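Local coordinates for protein CMP-sialic acid transporter 1 (Zea mays, PDB 6I1R) that probably carries CMP-sialic acid from the cytoplasm into the Golgi in exchange for CMP, and is captured here outward-facing with CMP bound, at residues F51-W54 with K55-R58; F156-L160 with E161-L165. The protein carries 5 engineered substitutions. One frame throughout, in Å; residues are numbered along the deposited sequence.

How the interactions relate
Both contacts are local, each formed within one continuous run of chain, and both lie at the surface on opposite sides of the chain's centre, about 49 Å apart between centres. They hold different elements. Interaction 1 (51-58) is regular helix throughout, near the C-terminal end of helix 37-59, whereas interaction 2 (156-165) joins a loop to the first turns of helix 160-186. The chemistry follows: successive backbone bonds and an indole beside an engineered arginine in the former, a tyrosine laid alongside the incoming loop and a weak first-turn bond in the latter. Interaction 2 also touches the second subunit; no other chain of the assembly touches interaction 1.

Interaction 1: F51-W54 with K55-R58; sequences FFLW and KECR. Engineered in segment 55-58: R58 (natural residue His).
W54 and R58, one helical turn apart, meet side chain to side chain in helix 37-59. R58, an engineered residue in place of histidine, places its CD over one face of the indole as a CH-pi contact, 3.9 Å from the centroid of the W54 six-membered ring and 26° off its normal. The guanidinium follows over the same system, its modelled plane 18° from that of the indole, but NE is placed too close to the ring for this overlap to be more than doubtful. The indole has its CG anti to the backbone N (chi1 172°), which brings CE3 beside the backbone of K55.

Apolar contacts are looser. The extended chain of K55 passes F51 obliquely, with CD of K55 4.2 Å from CE2 of F51. On another side of the helix, L53 CD1 lies 4.3 Å from C57 SG, while the leucine also packs on Y192, W193 and V196 of helix 191-216.

The backbone supplies the hydrogen bonds between the segments, all of the i to i+4 alpha-helical kind: K55 N to F51 O, E56 N to F52 O, C57 N to L53 O and R58 N to W54 O, at 2.8 to 3.1 Å. They carry the helix on to R58 from 51-54, the end of a predicted transmembrane segment. E56 directs its polar end to another part of the chain, where OE1 is hydrogen-bonded to S190 OG.

The chemistry implies a helix whose shape is set by its backbone bonds and whose faces differ: L53 and E56 tie it to the region around helix 191-216, whereas W54, K55 and the introduced R58 lie on the surface.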
ATOM      1  N   PHE B  51     -21.775  10.151 -24.135  1.00 73.35           N
ATOM      2  CA  PHE B  51     -21.687  11.470 -24.758  1.00 73.18           C
ATOM      3  C   PHE B  51     -21.541  11.316 -26.276  1.00 71.31           C
ATOM      4  O   PHE B  51     -22.289  11.929 -27.033  1.00 73.71           O
ATOM      5  CB  PHE B  51     -20.516  12.283 -24.198  1.00 74.67           C
ATOM      6  CG  PHE B  51     -20.260  13.573 -24.936  1.00 76.66           C
ATOM      7  CD1 PHE B  51     -20.979  14.720 -24.632  1.00 77.45           C
ATOM      8  CD2 PHE B  51     -19.316  13.637 -25.950  1.00 77.95           C
ATOM      9  CE1 PHE B  51     -20.751  15.903 -25.318  1.00 77.96           C
ATOM     10  CE2 PHE B  51     -19.091  14.820 -26.637  1.00 78.33           C
ATOM     11  CZ  PHE B  51     -19.809  15.952 -26.319  1.00 78.07           C
ATOM     12  N   PHE B  52     -20.579  10.503 -26.705  1.00 69.11           N
ATOM     13  CA  PHE B  52     -20.318  10.325 -28.133  1.00 67.41           C
ATOM     14  C   PHE B  52     -21.490   9.595 -28.800  1.00 64.60           C
ATOM     15  O   PHE B  52     -21.765   9.845 -29.969  1.00 63.44           O
ATOM     16  CB  PHE B  52     -19.000   9.583 -28.373  1.00 68.59           C
ATOM     17  CG  PHE B  52     -17.751  10.361 -28.045  1.00 69.57           C
ATOM     18  CD1 PHE B  52     -17.655  11.719 -28.321  1.00 70.94           C
ATOM     19  CD2 PHE B  52     -16.652   9.728 -27.485  1.00 71.57           C
ATOM     20  CE1 PHE B  52     -16.501  12.425 -28.020  1.00 72.13           C
ATOM     21  CE2 PHE B  52     -15.496  10.436 -27.188  1.00 72.00           C
ATOM     22  CZ  PHE B  52     -15.423  11.784 -27.456  1.00 71.91           C
ATOM     23  N   LEU B  53     -22.174   8.708 -28.079  1.00 64.15           N
ATOM     24  CA  LEU B  53     -23.357   8.048 -28.639  1.00 65.28           C
ATOM     25  C   LEU B  53     -24.435   9.102 -28.922  1.00 65.73           C
ATOM     26  O   LEU B  53     -24.974   9.158 -30.026  1.00 64.02           O
ATOM     27  CB  LEU B  53     -23.863   6.975 -27.668  1.00 64.53           C
ATOM     28  CG  LEU B  53     -25.057   6.152 -28.154  1.00 63.70           C
ATOM     29  CD1 LEU B  53     -24.772   5.515 -29.506  1.00 63.51           C
ATOM     30  CD2 LEU B  53     -25.433   5.091 -27.132  1.00 63.80           C
ATOM     31  N   TRP B  54     -24.723   9.934 -27.922  1.00 68.25           N
ATOM     32  CA  TRP B  54     -25.685  11.041 -28.040  1.00 70.95           C
ATOM     33  C   TRP B  54     -25.331  11.921 -29.247  1.00 70.44           C
ATOM     34  O   TRP B  54     -26.179  12.188 -30.104  1.00 69.71           O
ATOM     35  CB  TRP B  54     -25.714  11.847 -26.733  1.00 73.21           C
ATOM     36  CG  TRP B  54     -26.507  13.118 -26.770  1.00 75.84           C
ATOM     37  CD1 TRP B  54     -27.825  13.277 -26.451  1.00 77.48           C
ATOM     38  CD2 TRP B  54     -26.020  14.431 -27.108  1.00 78.27           C
ATOM     39  NE1 TRP B  54     -28.195  14.589 -26.583  1.00 78.36           N
ATOM     40  CE2 TRP B  54     -27.107  15.322 -26.981  1.00 78.49           C
ATOM     41  CE3 TRP B  54     -24.779  14.937 -27.513  1.00 79.42           C
ATOM     42  CZ2 TRP B  54     -26.985  16.687 -27.242  1.00 78.91           C
ATOM     43  CZ3 TRP B  54     -24.661  16.285 -27.774  1.00 79.29           C
ATOM     44  CH2 TRP B  54     -25.752  17.145 -27.645  1.00 79.04           C
ATOM     45  N   LYS B  55     -24.072  12.349 -29.299  1.00 69.65           N
ATOM     46  CA  LYS B  55     -23.567  13.223 -30.358  1.00 69.97           C
ATOM     47  C   LYS B  55     -23.686  12.531 -31.723  1.00 70.08           C
ATOM     48  O   LYS B  55     -23.973  13.186 -32.724  1.00 69.88           O
ATOM     49  CB  LYS B  55     -22.111  13.605 -30.071  1.00 71.35           C
ATOM     50  CG  LYS B  55     -21.436  14.466 -31.131  1.00 71.51           C
ATOM     51  CD  LYS B  55     -20.119  15.054 -30.671  1.00 71.84           C
ATOM     52  CE  LYS B  55     -19.453  15.917 -31.723  1.00 72.25           C
ATOM     53  NZ  LYS B  55     -18.256  16.606 -31.186  1.00 71.77           N
ATOM     54  N   GLU B  56     -23.454  11.219 -31.754  1.00 71.60           N
ATOM     55  CA  GLU B  56     -23.528  10.437 -32.993  1.00 72.28           C
ATOM     56  C   GLU B  56     -24.981  10.360 -33.482  1.00 73.61           C
ATOM     57  O   GLU B  56     -25.228  10.412 -34.685  1.00 74.65           O
ATOM     58  CB  GLU B  56     -22.959   9.032 -32.779  1.00 72.45           C
ATOM     59  CG  GLU B  56     -22.675   8.287 -34.071  1.00 74.19           C
ATOM     60  CD  GLU B  56     -22.263   6.837 -33.886  1.00 75.54           C
ATOM     61  OE1 GLU B  56     -22.974   6.110 -33.165  1.00 75.88           O
ATOM     62  OE2 GLU B  56     -21.233   6.439 -34.464  1.00 77.57           O
ATOM     63  N   CYS B  57     -25.931  10.230 -32.558  1.00 73.33           N
ATOM     64  CA  CYS B  57     -27.347  10.135 -32.922  1.00 73.89           C
ATOM     65  C   CYS B  57     -27.844  11.473 -33.484  1.00 75.46           C
ATOM     66  O   CYS B  57     -28.685  11.504 -34.380  1.00 74.87           O
ATOM     67  CB  CYS B  57     -28.194   9.718 -31.726  1.00 72.29           C
ATOM     68  SG  CYS B  57     -27.831   8.040 -31.147  1.00 67.93           S
ATOM     69  N   ARG B  58     -27.305  12.569 -32.967  1.00 78.78           N
ATOM     70  CA  ARG B  58     -27.769  13.902 -33.349  1.00 82.29           C
ATOM     71  C   ARG B  58     -26.994  14.384 -34.586  1.00 82.81           C
ATOM     72  O   ARG B  58     -27.442  15.312 -35.259  1.00 81.45           O
ATOM     73  CB  ARG B  58     -27.711  14.809 -32.114  1.00 83.74           C
ATOM     74  CG  ARG B  58     -26.907  16.098 -32.230  1.00 87.21           C
ATOM     75  CD  ARG B  58     -26.994  16.868 -30.920  1.00 89.88           C
ATOM     76  NE  ARG B  58     -27.767  16.096 -29.956  1.00 91.73           N
ATOM     77  CZ  ARG B  58     -29.021  16.361 -29.609  1.00 93.73           C
ATOM     78  NH1 ARG B  58     -29.907  15.380 -29.556  1.00 94.87           N
ATOM     79  NH2 ARG B  58     -29.391  17.600 -29.344  1.00 93.18           N
TER

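Interaction 2: F156-L160 with E161-L165; sequences FSAPL and EGYLL
The Y163 ring lies alongside the segment that leads into its own helix, its edge turned to A158: CB of A158 is 3.5 Å from CE2 of Y163. The carbonyl of the same alanine comes to the ring's edge, near its plane, with A158 O 3.4 Å from Y163 CE2. Further along, the phenol reaches back to F156, with OH of Y163 3.0 Å from F156 N, and OH also lies near the plane of the F156 ring, at its edge.

This reach depends on the first torsion of Y163, which sets CG anti to the carbonyl carbon (chi1 -74°) and sends the ring toward the preceding residues. Behind the ring, the backbone turns into helix 160-186, which includes a predicted transmembrane segment of this nucleotide-sugar transporter. P159 occupies the N-cap position, and its carbonyl accepts a weak bond from Y163 N, 3.4 Å from P159 O. Regular helix bonding is then firmer, with L164 N 2.8 Å from L160 O and L165 N 2.8 Å from E161 O. The E161 side chain bends at chi2, bringing OE1 to 4.0 Å from P159 CB.

Outside this turn, Y95 touches P159, E161 and L165, and V96 meets A158. L165 also packs on A91 and T92, so the beginning of helix 160-186 rests against the end of helix 76-92 and the loop after it, while P159 meets Q226 of the second subunit.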
ATOM      1  N   PHE B 156      10.799 -21.407  -8.126  1.00113.18           N
ATOM      2  CA  PHE B 156      10.127 -22.716  -8.117  1.00110.65           C
ATOM      3  C   PHE B 156       9.765 -23.135  -6.684  1.00107.87           C
ATOM      4  O   PHE B 156       9.122 -24.169  -6.500  1.00108.88           O
ATOM      5  CB  PHE B 156      10.978 -23.783  -8.816  1.00111.56           C
ATOM      6  CG  PHE B 156      11.607 -23.357 -10.122  1.00112.51           C
ATOM      7  CD1 PHE B 156      11.009 -22.401 -10.931  1.00112.89           C
ATOM      8  CD2 PHE B 156      12.794 -23.930 -10.553  1.00112.26           C
ATOM      9  CE1 PHE B 156      11.589 -22.020 -12.130  1.00112.44           C
ATOM     10  CE2 PHE B 156      13.373 -23.548 -11.753  1.00112.00           C
ATOM     11  CZ  PHE B 156      12.770 -22.594 -12.540  1.00112.56           C
ATOM     12  N   SER B 157      10.126 -22.330  -5.681  1.00104.28           N
ATOM     13  CA  SER B 157       9.995 -22.730  -4.277  1.00100.95           C
ATOM     14  C   SER B 157       8.721 -22.143  -3.654  1.00 96.85           C
ATOM     15  O   SER B 157       8.553 -22.204  -2.435  1.00 96.66           O
ATOM     16  CB  SER B 157      11.216 -22.325  -3.491  1.00102.22           C
ATOM     17  OG  SER B 157      11.174 -22.861  -2.177  1.00102.90           O
ATOM     18  N   ALA B 158       7.832 -21.581  -4.474  1.00 92.69           N
ATOM     19  CA  ALA B 158       6.549 -21.075  -3.983  1.00 89.55           C
ATOM     20  C   ALA B 158       5.551 -22.237  -3.877  1.00 86.60           C
ATOM     21  O   ALA B 158       5.768 -23.294  -4.477  1.00 86.65           O
ATOM     22  CB  ALA B 158       6.038 -19.984  -4.892  1.00 90.13           C
ATOM     23  N   PRO B 159       4.461 -22.052  -3.107  1.00 82.92           N
ATOM     24  CA  PRO B 159       3.430 -23.089  -2.963  1.00 81.26           C
ATOM     25  C   PRO B 159       2.728 -23.402  -4.294  1.00 79.92           C
ATOM     26  O   PRO B 159       2.654 -22.541  -5.176  1.00 80.66           O
ATOM     27  CB  PRO B 159       2.409 -22.531  -1.961  1.00 80.97           C
ATOM     28  CG  PRO B 159       3.175 -21.476  -1.216  1.00 81.05           C
ATOM     29  CD  PRO B 159       4.116 -20.905  -2.255  1.00 81.82           C
ATOM     30  N   LEU B 160       2.214 -24.623  -4.413  1.00 77.29           N
ATOM     31  CA  LEU B 160       1.560 -25.079  -5.640  1.00 76.02           C
ATOM     32  C   LEU B 160       0.350 -24.186  -5.942  1.00 75.12           C
ATOM     33  O   LEU B 160       0.139 -23.804  -7.093  1.00 74.20           O
ATOM     34  CB  LEU B 160       1.140 -26.544  -5.476  1.00 75.22           C
ATOM     35  CG  LEU B 160       0.529 -27.201  -6.713  1.00 74.13           C
ATOM     36  CD1 LEU B 160       1.562 -27.363  -7.817  1.00 73.52           C
ATOM     37  CD2 LEU B 160      -0.083 -28.548  -6.364  1.00 76.06           C
ATOM     38  N   GLU B 161      -0.427 -23.865  -4.906  1.00 74.53           N
ATOM     39  CA  GLU B 161      -1.613 -23.006  -5.034  1.00 73.98           C
ATOM     40  C   GLU B 161      -1.251 -21.723  -5.791  1.00 70.88           C
ATOM     41  O   GLU B 161      -1.971 -21.305  -6.697  1.00 67.47           O
ATOM     42  CB  GLU B 161      -2.175 -22.634  -3.659  1.00 76.64           C
ATOM     43  CG  GLU B 161      -2.980 -23.740  -2.998  1.00 78.70           C
ATOM     44  CD  GLU B 161      -2.201 -24.612  -2.027  1.00 81.15           C
ATOM     45  OE1 GLU B 161      -0.964 -24.704  -2.173  1.00 82.33           O
ATOM     46  OE2 GLU B 161      -2.834 -25.200  -1.129  1.00 82.59           O
ATOM     47  N   GLY B 162      -0.142 -21.104  -5.395  1.00 69.84           N
ATOM     48  CA  GLY B 162       0.335 -19.886  -6.034  1.00 68.59           C
ATOM     49  C   GLY B 162       0.494 -20.068  -7.532  1.00 67.61           C
ATOM     50  O   GLY B 162      -0.064 -19.303  -8.317  1.00 68.32           O
ATOM     51  N   TYR B 163       1.236 -21.100  -7.918  1.00 67.53           N
ATOM     52  CA  TYR B 163       1.510 -21.373  -9.326  1.00 67.03           C
ATOM     53  C   TYR B 163       0.204 -21.707 -10.057  1.00 65.62           C
ATOM     54  O   TYR B 163      -0.027 -21.215 -11.159  1.00 65.23           O
ATOM     55  CB  TYR B 163       2.555 -22.484  -9.462  1.00 67.94           C
ATOM     56  CG  TYR B 163       3.958 -22.048  -9.120  1.00 69.51           C
ATOM     57  CD1 TYR B 163       4.649 -21.176  -9.946  1.00 71.33           C
ATOM     58  CD2 TYR B 163       4.593 -22.490  -7.971  1.00 71.13           C
ATOM     59  CE1 TYR B 163       5.935 -20.757  -9.643  1.00 72.24           C
ATOM     60  CE2 TYR B 163       5.881 -22.084  -7.654  1.00 72.29           C
ATOM     61  CZ  TYR B 163       6.553 -21.213  -8.493  1.00 72.53           C
ATOM     62  OH  TYR B 163       7.819 -20.799  -8.192  1.00 71.88           O
ATOM     63  N   LEU B 164      -0.653 -22.512  -9.435  1.00 65.01           N
ATOM     64  CA  LEU B 164      -1.892 -22.948 -10.084  1.00 65.03           C
ATOM     65  C   LEU B 164      -2.826 -21.746 -10.285  1.00 64.17           C
ATOM     66  O   LEU B 164      -3.453 -21.625 -11.338  1.00 66.38           O
ATOM     67  CB  LEU B 164      -2.560 -24.039  -9.239  1.00 66.43           C
ATOM     68  CG  LEU B 164      -3.299 -25.118 -10.030  1.00 67.72           C
ATOM     69  CD1 LEU B 164      -2.314 -26.072 -10.689  1.00 67.41           C
ATOM     70  CD2 LEU B 164      -4.267 -25.887  -9.143  1.00 68.61           C
ATOM     71  N   LEU B 165      -2.909 -20.860  -9.293  1.00 63.03           N
ATOM     72  CA  LEU B 165      -3.831 -19.715  -9.355  1.00 62.66           C
ATOM     73  C   LEU B 165      -3.290 -18.656 -10.325  1.00 63.41           C
ATOM     74  O   LEU B 165      -4.058 -18.053 -11.075  1.00 65.11           O
ATOM     75  CB  LEU B 165      -4.029 -19.129  -7.953  1.00 62.63           C
ATOM     76  CG  LEU B 165      -4.908 -19.953  -7.011  1.00 62.35           C
ATOM     77  CD1 LEU B 165      -4.825 -19.421  -5.588  1.00 63.01           C
ATOM     78  CD2 LEU B 165      -6.353 -19.974  -7.487  1.00 61.61           C
TER